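Local coordinates for protein aminotransferase, class IV (Brucella abortus, PDB 4TVI) that probably transfers the amino group of leucine, isoleucine or valine to 2-oxoglutarate, using pyridoxal 5'-phosphate as cofactor, at residues T164-R169 with N188-E194; L209-A213 with T261-F267. One frame throughout, in Å; residues are numbered along the deposited sequence.

Interaction 1. Residues T164-R169 with N188-E194; sequences TTSFRR and NARMLRE
R190 runs its whole side chain across one face of the F167 ring. CG stands between the backbone N and the carbonyl carbon (chi1 57°), which turns the extended chain toward the loop instead of along the helix. CB comes only to the ring rim, at CE2. R190 CG follows, 3.9 Å from F167 CD2. CD then sits over the middle of the ring, 3.7 Å from its centroid in a CH-pi contact. Past it NE is offset toward the rim, and CZ lies above CD1 of F167. The guanidinium stacks on the ring with the planes 17° apart, held in rotation in part by NE to N187 OD1 and NH2 to the backbone O of L172 of the second subunit. F167 packs on the same L172 of the second subunit, so the stack belongs to the dimer interface. On the opposite face S166 OG is placed over the ring centre, while R193 NH2 comes to the ring edge.

Helix 185-198 lies in the beta-alpha-beta crossover between parallel strands 160-164 and 202-206, and the turn leaving the first strand is gripped by E194. Its OE1 accepts from T165 OG1 at 2.7 Å and from S166 N at 2.9 Å; OE2 takes S166 OG at 2.7 Å on the syn side. T165 OG1 in turn accepts from F167 N, closing an ST turn.

M191, extended beyond CG, reaches along the loop until CE lies 3.9 Å from F167 CB and close to R168 O. At the far end R169 and N188 meet through a water, which accepts from R169 NH2 and donates to N188 OD1 at 2.9 Å; R169 NE is bonded to T236 O and N188 ND2 to A216 O.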
ATOM      1  N   THR A 164      16.630   7.632  14.746  1.00 21.85           N
ATOM      2  CA  THR A 164      16.103   6.284  14.647  1.00 19.73           C
ATOM      3  C   THR A 164      14.588   6.336  14.572  1.00 19.90           C
ATOM      4  O   THR A 164      13.981   7.370  14.851  1.00 21.47           O
ATOM      5  CB  THR A 164      16.532   5.418  15.835  1.00 17.43           C
ATOM      6  OG1 THR A 164      16.189   6.087  17.051  1.00 18.41           O
ATOM      7  CG2 THR A 164      18.035   5.183  15.799  1.00 17.59           C
ATOM      8  N   THR A 165      13.982   5.216  14.196  1.00 16.88           N
ATOM      9  CA  THR A 165      12.532   5.115  14.162  1.00 19.70           C
ATOM     10  C   THR A 165      12.078   3.839  14.861  1.00 20.43           C
ATOM     11  O   THR A 165      12.803   2.842  14.898  1.00 19.74           O
ATOM     12  CB  THR A 165      11.992   5.139  12.720  1.00 19.80           C
ATOM     13  OG1 THR A 165      10.577   4.910  12.740  1.00 21.04           O
ATOM     14  CG2 THR A 165      12.669   4.065  11.871  1.00 17.69           C
ATOM     15  N   SER A 166      10.882   3.887  15.433  1.00 16.90           N
ATOM     16  CA  SER A 166      10.330   2.752  16.149  1.00 17.64           C
ATOM     17  C   SER A 166       9.828   1.691  15.180  1.00 17.04           C
ATOM     18  O   SER A 166       9.539   0.567  15.567  1.00 18.65           O
ATOM     19  CB  SER A 166       9.198   3.211  17.065  1.00 19.59           C
ATOM     20  OG  SER A 166       8.104   3.670  16.295  1.00 24.72           O
ATOM     21  N   PHE A 167       9.682   2.066  13.918  1.00 17.44           N
ATOM     22  CA  PHE A 167       9.182   1.133  12.923  1.00 17.44           C
ATOM     23  C   PHE A 167      10.317   0.477  12.150  1.00 16.06           C
ATOM     24  O   PHE A 167      11.423   1.007  12.097  1.00 16.97           O
ATOM     25  CB  PHE A 167       8.228   1.849  11.972  1.00 15.55           C
ATOM     26  CG  PHE A 167       7.151   2.622  12.683  1.00 19.06           C
ATOM     27  CD1 PHE A 167       6.118   1.963  13.330  1.00 19.54           C
ATOM     28  CD2 PHE A 167       7.173   4.009  12.702  1.00 17.64           C
ATOM     29  CE1 PHE A 167       5.127   2.672  13.988  1.00 18.74           C
ATOM     30  CE2 PHE A 167       6.182   4.725  13.360  1.00 17.52           C
ATOM     31  CZ  PHE A 167       5.158   4.056  14.002  1.00 17.44           C
ATOM     32  N   ARG A 168      10.041  -0.682  11.561  1.00 14.77           N
ATOM     33  CA  ARG A 168      11.050  -1.403  10.798  1.00 14.36           C
ATOM     34  C   ARG A 168      10.569  -1.680   9.379  1.00 17.44           C
ATOM     35  O   ARG A 168       9.373  -1.587   9.079  1.00 17.96           O
ATOM     36  CB  ARG A 168      11.433  -2.720  11.479  1.00 14.59           C
ATOM     37  CG  ARG A 168      11.756  -2.600  12.951  1.00 17.87           C
ATOM     38  CD  ARG A 168      12.264  -3.929  13.532  1.00 19.73           C
ATOM     39  NE  ARG A 168      12.535  -3.806  14.963  1.00 23.54           N
ATOM     40  CZ  ARG A 168      12.569  -4.825  15.822  1.00 25.64           C
ATOM     41  NH1 ARG A 168      12.352  -6.068  15.410  1.00 23.22           N
ATOM     42  NH2 ARG A 168      12.817  -4.596  17.104  1.00 24.99           N
ATOM     43  N   ARG A 169      11.522  -2.017   8.516  1.00 14.22           N
ATOM     44  CA  ARG A 169      11.238  -2.504   7.175  1.00 15.33           C
ATOM     45  C   ARG A 169      10.427  -3.789   7.236  1.00 14.72           C
ATOM     46  O   ARG A 169      10.669  -4.640   8.087  1.00 14.34           O
ATOM     47  CB  ARG A 169      12.540  -2.767   6.408  1.00 21.57           C
ATOM     48  CG  ARG A 169      13.463  -1.568   6.253  1.00 25.75           C
ATOM     49  CD  ARG A 169      12.848  -0.481   5.388  1.00 27.64           C
ATOM     50  NE  ARG A 169      12.394  -1.011   4.107  1.00 27.69           N
ATOM     51  CZ  ARG A 169      11.387  -0.504   3.404  1.00 31.08           C
ATOM     52  NH1 ARG A 169      10.721   0.552   3.857  1.00 31.03           N
ATOM     53  NH2 ARG A 169      11.045  -1.053   2.246  1.00 33.21           N
ATOM     54  N   ASN A 188       6.965   4.121   5.267  1.00 14.89           N
ATOM     55  CA  ASN A 188       7.990   5.157   5.176  1.00 16.71           C
ATOM     56  C   ASN A 188       7.493   6.492   5.706  1.00 19.27           C
ATOM     57  O   ASN A 188       8.233   7.234   6.359  1.00 20.29           O
ATOM     58  CB  ASN A 188       8.432   5.337   3.716  1.00 18.13           C
ATOM     59  CG  ASN A 188       9.018   4.073   3.118  1.00 23.17           C
ATOM     60  OD1 ASN A 188       8.327   3.062   2.984  1.00 27.16           O
ATOM     61  ND2 ASN A 188      10.289   4.127   2.738  1.00 23.39           N
ATOM     62  N   ALA A 189       6.222   6.777   5.431  1.00 20.02           N
ATOM     63  CA  ALA A 189       5.603   8.036   5.818  1.00 16.92           C
ATOM     64  C   ALA A 189       5.541   8.227   7.325  1.00 17.05           C
ATOM     65  O   ALA A 189       5.928   9.278   7.835  1.00 15.03           O
ATOM     66  CB  ALA A 189       4.195   8.134   5.219  1.00 16.57           C
ATOM     67  N   ARG A 190       5.067   7.209   8.040  1.00 16.16           N
ATOM     68  CA  ARG A 190       4.978   7.300   9.494  1.00 18.32           C
ATOM     69  C   ARG A 190       6.369   7.421  10.131  1.00 15.23           C
ATOM     70  O   ARG A 190       6.523   8.081  11.157  1.00 15.89           O
ATOM     71  CB  ARG A 190       4.193   6.117  10.076  1.00 19.67           C
ATOM     72  CG  ARG A 190       4.721   4.739   9.743  1.00 20.17           C
ATOM     73  CD  ARG A 190       3.875   3.646  10.407  1.00 20.87           C
ATOM     74  NE  ARG A 190       4.475   2.323  10.232  1.00 22.91           N
ATOM     75  CZ  ARG A 190       4.101   1.230  10.893  1.00 21.46           C
ATOM     76  NH1 ARG A 190       3.123   1.285  11.793  1.00 16.53           N
ATOM     77  NH2 ARG A 190       4.721   0.082  10.668  1.00 24.16           N
ATOM     78  N   MET A 191       7.375   6.798   9.525  1.00 14.59           N
ATOM     79  CA  MET A 191       8.750   6.953   9.998  1.00 17.27           C
ATOM     80  C   MET A 191       9.176   8.410   9.879  1.00 17.25           C
ATOM     81  O   MET A 191       9.791   8.970  10.788  1.00 18.80           O
ATOM     82  CB  MET A 191       9.713   6.068   9.202  1.00 17.59           C
ATOM     83  CG  MET A 191       9.475   4.573   9.344  1.00 19.64           C
ATOM     84  SD  MET A 191      10.486   3.660   8.164  1.00 20.10           S
ATOM     85  CE  MET A 191       9.970   1.973   8.487  1.00 13.95           C
ATOM     86  N   LEU A 192       8.848   9.017   8.744  1.00 16.48           N
ATOM     87  CA  LEU A 192       9.174  10.415   8.505  1.00 18.15           C
ATOM     88  C   LEU A 192       8.424  11.305   9.480  1.00 20.97           C
ATOM     89  O   LEU A 192       8.991  12.256  10.021  1.00 20.80           O
ATOM     90  CB  LEU A 192       8.844  10.802   7.062  1.00 17.15           C
ATOM     91  CG  LEU A 192       9.791  10.196   6.026  1.00 17.26           C
ATOM     92  CD1 LEU A 192       9.229  10.354   4.632  1.00 17.53           C
ATOM     93  CD2 LEU A 192      11.160  10.852   6.121  1.00 17.31           C
ATOM     94  N   ARG A 193       7.153  10.982   9.717  1.00 20.33           N
ATOM     95  CA  ARG A 193       6.348  11.718  10.685  1.00 21.87           C
ATOM     96  C   ARG A 193       7.007  11.662  12.061  1.00 20.02           C
ATOM     97  O   ARG A 193       7.104  12.670  12.763  1.00 19.74           O
ATOM     98  CB  ARG A 193       4.925  11.155  10.762  1.00 26.73           C
ATOM     99  CG  ARG A 193       4.089  11.780  11.878  1.00 34.46           C
ATOM    100  CD  ARG A 193       2.890  10.913  12.245  1.00 38.80           C
ATOM    101  NE  ARG A 193       3.280   9.525  12.493  1.00 39.75           N
ATOM    102  CZ  ARG A 193       3.770   9.071  13.643  1.00 40.73           C
ATOM    103  NH1 ARG A 193       3.939   9.893  14.672  1.00 41.95           N
ATOM    104  NH2 ARG A 193       4.095   7.789  13.762  1.00 39.02           N
ATOM    105  N   GLU A 194       7.463  10.474  12.439  1.00 18.51           N
ATOM    106  CA  GLU A 194       8.131  10.297  13.723  1.00 19.56           C
ATOM    107  C   GLU A 194       9.429  11.096  13.800  1.00 19.55           C
ATOM    108  O   GLU A 194       9.707  11.755  14.803  1.00 18.99           O
ATOM    109  CB  GLU A 194       8.431   8.816  13.964  1.00 19.66           C
ATOM    110  CG  GLU A 194       8.604   8.443  15.424  1.00 23.40           C
ATOM    111  CD  GLU A 194       8.862   6.961  15.606  1.00 26.01           C
ATOM    112  OE1 GLU A 194       9.619   6.384  14.798  1.00 25.83           O
ATOM    113  OE2 GLU A 194       8.307   6.371  16.551  1.00 29.63           O
TER
HETATM  114  O   HOH W   1       9.359   1.121   1.105  1.00 28.72           O

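Interaction 2. Residues L209-A213 with T261-F267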
ATOM      1  N   LEU A 209      15.691  -7.823  11.505  1.00 19.49           N
ATOM      2  CA  LEU A 209      16.865  -8.337  12.201  1.00 21.48           C
ATOM      3  C   LEU A 209      17.585  -7.257  13.002  1.00 20.79           C
ATOM      4  O   LEU A 209      18.489  -7.549  13.774  1.00 20.53           O
ATOM      5  CB  LEU A 209      17.838  -8.969  11.203  1.00 23.25           C
ATOM      6  CG  LEU A 209      17.321 -10.181  10.434  1.00 23.51           C
ATOM      7  CD1 LEU A 209      18.417 -10.772   9.566  1.00 22.20           C
ATOM      8  CD2 LEU A 209      16.822 -11.216  11.422  1.00 23.98           C
ATOM      9  N   GLY A 210      17.192  -6.004  12.811  1.00 19.10           N
ATOM     10  CA  GLY A 210      17.827  -4.911  13.522  1.00 19.30           C
ATOM     11  C   GLY A 210      19.044  -4.382  12.779  1.00 20.13           C
ATOM     12  O   GLY A 210      19.820  -3.592  13.317  1.00 23.39           O
ATOM     13  N   ASN A 211      19.211  -4.803  11.531  1.00 18.78           N
ATOM     14  CA  ASN A 211      20.313  -4.305  10.722  1.00 21.42           C
ATOM     15  C   ASN A 211      19.848  -3.156   9.836  1.00 22.61           C
ATOM     16  O   ASN A 211      18.742  -3.193   9.294  1.00 20.95           O
ATOM     17  CB  ASN A 211      20.896  -5.430   9.874  1.00 23.50           C
ATOM     18  CG  ASN A 211      21.485  -6.535  10.721  1.00 23.21           C
ATOM     19  OD1 ASN A 211      22.177  -6.269  11.699  1.00 18.35           O
ATOM     20  ND2 ASN A 211      21.225  -7.783  10.344  1.00 22.44           N
ATOM     21  N   VAL A 212      20.692  -2.135   9.700  1.00 21.00           N
ATOM     22  CA  VAL A 212      20.354  -0.968   8.897  1.00 18.66           C
ATOM     23  C   VAL A 212      20.050  -1.377   7.466  1.00 18.80           C
ATOM     24  O   VAL A 212      20.780  -2.174   6.875  1.00 19.74           O
ATOM     25  CB  VAL A 212      21.485   0.081   8.906  1.00 19.29           C
ATOM     26  CG1 VAL A 212      21.141   1.241   7.990  1.00 15.25           C
ATOM     27  CG2 VAL A 212      21.727   0.582  10.319  1.00 16.21           C
ATOM     28  N   ALA A 213      18.953  -0.845   6.933  1.00 14.31           N
ATOM     29  CA  ALA A 213      18.557  -1.090   5.558  1.00 16.22           C
ATOM     30  C   ALA A 213      18.813   0.138   4.689  1.00 17.24           C
ATOM     31  O   ALA A 213      19.462   0.052   3.652  1.00 13.77           O
ATOM     32  CB  ALA A 213      17.087  -1.482   5.495  1.00 13.50           C
ATOM     33  N   THR A 261      26.697  -6.246   6.226  1.00 19.23           N
ATOM     34  CA  THR A 261      25.658  -6.058   7.226  1.00 19.86           C
ATOM     35  C   THR A 261      26.091  -4.949   8.179  1.00 19.14           C
ATOM     36  O   THR A 261      27.162  -5.017   8.778  1.00 21.25           O
ATOM     37  CB  THR A 261      25.382  -7.355   8.004  1.00 22.36           C
ATOM     38  OG1 THR A 261      24.896  -8.359   7.103  1.00 16.89           O
ATOM     39  CG2 THR A 261      24.360  -7.119   9.115  1.00 17.09           C
ATOM     40  N   LEU A 262      25.269  -3.913   8.295  1.00 19.32           N
ATOM     41  CA  LEU A 262      25.590  -2.788   9.163  1.00 20.31           C
ATOM     42  C   LEU A 262      24.532  -2.582  10.242  1.00 24.45           C
ATOM     43  O   LEU A 262      23.336  -2.750   9.998  1.00 23.44           O
ATOM     44  CB  LEU A 262      25.750  -1.508   8.339  1.00 16.75           C
ATOM     45  CG  LEU A 262      26.850  -1.490   7.277  1.00 17.97           C
ATOM     46  CD1 LEU A 262      26.677  -0.276   6.369  1.00 13.75           C
ATOM     47  CD2 LEU A 262      28.239  -1.497   7.910  1.00 17.46           C
ATOM     48  N   LYS A 263      24.981  -2.224  11.437  1.00 24.68           N
ATOM     49  CA  LYS A 263      24.078  -1.909  12.531  1.00 24.62           C
ATOM     50  C   LYS A 263      24.057  -0.407  12.795  1.00 21.26           C
ATOM     51  O   LYS A 263      24.847   0.340  12.218  1.00 23.69           O
ATOM     52  CB  LYS A 263      24.483  -2.674  13.798  1.00 28.41           C
ATOM     53  CG  LYS A 263      24.258  -4.179  13.694  1.00 33.47           C
ATOM     54  CD  LYS A 263      24.486  -4.888  15.023  1.00 39.02           C
ATOM     55  CE  LYS A 263      23.601  -4.308  16.114  1.00 42.83           C
ATOM     56  NZ  LYS A 263      22.158  -4.306  15.728  1.00 44.26           N
ATOM     57  N   ILE A 264      23.144   0.027  13.660  1.00 19.71           N
ATOM     58  CA  ILE A 264      23.040   1.432  14.036  1.00 20.88           C
ATOM     59  C   ILE A 264      24.377   1.917  14.580  1.00 21.66           C
ATOM     60  O   ILE A 264      24.815   3.032  14.286  1.00 19.60           O
ATOM     61  CB  ILE A 264      21.938   1.667  15.094  1.00 22.50           C
ATOM     62  CG1 ILE A 264      20.547   1.413  14.497  1.00 22.76           C
ATOM     63  CG2 ILE A 264      22.017   3.086  15.641  1.00 19.52           C
ATOM     64  CD1 ILE A 264      20.165   2.388  13.400  1.00 20.57           C
ATOM     65  N   GLU A 265      25.025   1.055  15.359  1.00 19.69           N
ATOM     66  CA  GLU A 265      26.336   1.345  15.925  1.00 23.32           C
ATOM     67  C   GLU A 265      27.363   1.743  14.868  1.00 19.85           C
ATOM     68  O   GLU A 265      28.169   2.637  15.100  1.00 21.11           O
ATOM     69  CB  GLU A 265      26.845   0.131  16.716  1.00 25.88           C
ATOM     70  CG  GLU A 265      26.128  -0.112  18.050  1.00 32.82           C
ATOM     71  CD  GLU A 265      24.727  -0.713  17.914  1.00 35.93           C
ATOM     72  OE1 GLU A 265      24.220  -0.868  16.780  1.00 35.81           O
ATOM     73  OE2 GLU A 265      24.124  -1.027  18.961  1.00 39.90           O
ATOM     74  N   ASP A 266      27.320   1.101  13.704  1.00 19.18           N
ATOM     75  CA  ASP A 266      28.249   1.430  12.619  1.00 20.95           C
ATOM     76  C   ASP A 266      28.090   2.874  12.163  1.00 20.98           C
ATOM     77  O   ASP A 266      29.071   3.556  11.884  1.00 21.58           O
ATOM     78  CB  ASP A 266      28.052   0.486  11.428  1.00 18.81           C
ATOM     79  CG  ASP A 266      28.514  -0.924  11.728  1.00 20.64           C
ATOM     80  OD1 ASP A 266      29.729  -1.106  11.949  1.00 21.68           O
ATOM     81  OD2 ASP A 266      27.663  -1.842  11.774  1.00 18.81           O
ATOM     82  N   PHE A 267      26.847   3.338  12.096  1.00 22.32           N
ATOM     83  CA  PHE A 267      26.582   4.702  11.654  1.00 20.76           C
ATOM     84  C   PHE A 267      26.867   5.708  12.766  1.00 20.74           C
ATOM     85  O   PHE A 267      27.136   6.878  12.501  1.00 21.03           O
ATOM     86  CB  PHE A 267      25.147   4.816  11.140  1.00 20.54           C
ATOM     87  CG  PHE A 267      24.951   4.172   9.795  1.00 18.40           C
ATOM     88  CD1 PHE A 267      24.728   2.808   9.689  1.00 18.36           C
ATOM     89  CD2 PHE A 267      25.015   4.928   8.638  1.00 17.75           C
ATOM     90  CE1 PHE A 267      24.569   2.209   8.452  1.00 19.42           C
ATOM     91  CE2 PHE A 267      24.850   4.338   7.395  1.00 19.74           C
ATOM     92  CZ  PHE A 267      24.626   2.974   7.304  1.00 19.73           C
TER
HETATM   93  O   HOH W   2      21.229  -1.762  14.639  1.00 17.60           O
HETATM   94  O   HOH W   3      23.074  -3.846   6.982  1.00 13.09           O
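V212 and L262 are joined by the one direct hydrogen bond of this contact, V212 N to L262 O at 2.7 Å, noticeably off straight with an N-H...O angle of 144°. Next to it the valine side chain faces the start of helix 264-268. CG1, anti to the backbone N (chi1 176°), reaches F267 CE1 at 3.6 Å, while CG2 lies against the K263 carbonyl carbon and 3.9 Å from I264 CD1. F267 and V212 come at each other from opposite directions. Toward the solvent-exposed T261 the N211 amide packs on its methyl, N211 CG to T261 CG2 3.3 Å, and N211 OD1 lies near K263 CG.

Two waters extend the pairing. One accepts from L262 N and donates to V212 O at 2.8 Å. The other donates to G210 O at 2.7 Å and accepts from both K263 NZ and I264 N; the lysine chain curls back at its last two torsions to bring NZ there.

Behind this shell the helix start is set by D266. K263 is the N-cap residue, and D266, three residues on, accepts its N-H almost straight (172°) at OD2, K263 N to D266 OD2 2.7 Å. D266 OD1 is tied by a salt bridge to R224 on strand 219-224. F267 and V212 share L204 and V220 as neighbours, so the helix packs over strands 202-206 and 219-224, and D207 OD1 holds N211 N at the turn leading into strand 212-215.

With a single direct bond and two bridging waters, the backbone polar groups pair largely through solvent around an apolar centre. The second water, taking two N-H donors, is probably polarised toward G210 O, and gives I264 N in the first helical turn an acceptor.

How the interactions relate
Interactions 1 and 2 have centres about 15 Å apart and follow one another along the chain, yet they touch: R169 CG packs on A213 CB at 3.7 Å, and T164 CG2 lies 4.3 Å from I264 CD1. Strand 202-206 joins them. M191 and R169 of interaction 1 lie on V205, while V212, I264 and F267 of interaction 2 lie on L204, its neighbour in sequence; R169 and A213 also bond to the backbone of this strand, at T206 and V205. K180, which carries the pyridoxal phosphate, falls in the chain between 164-169 and 188-194. Of the two contacts, interaction 1 alone reaches the second subunit.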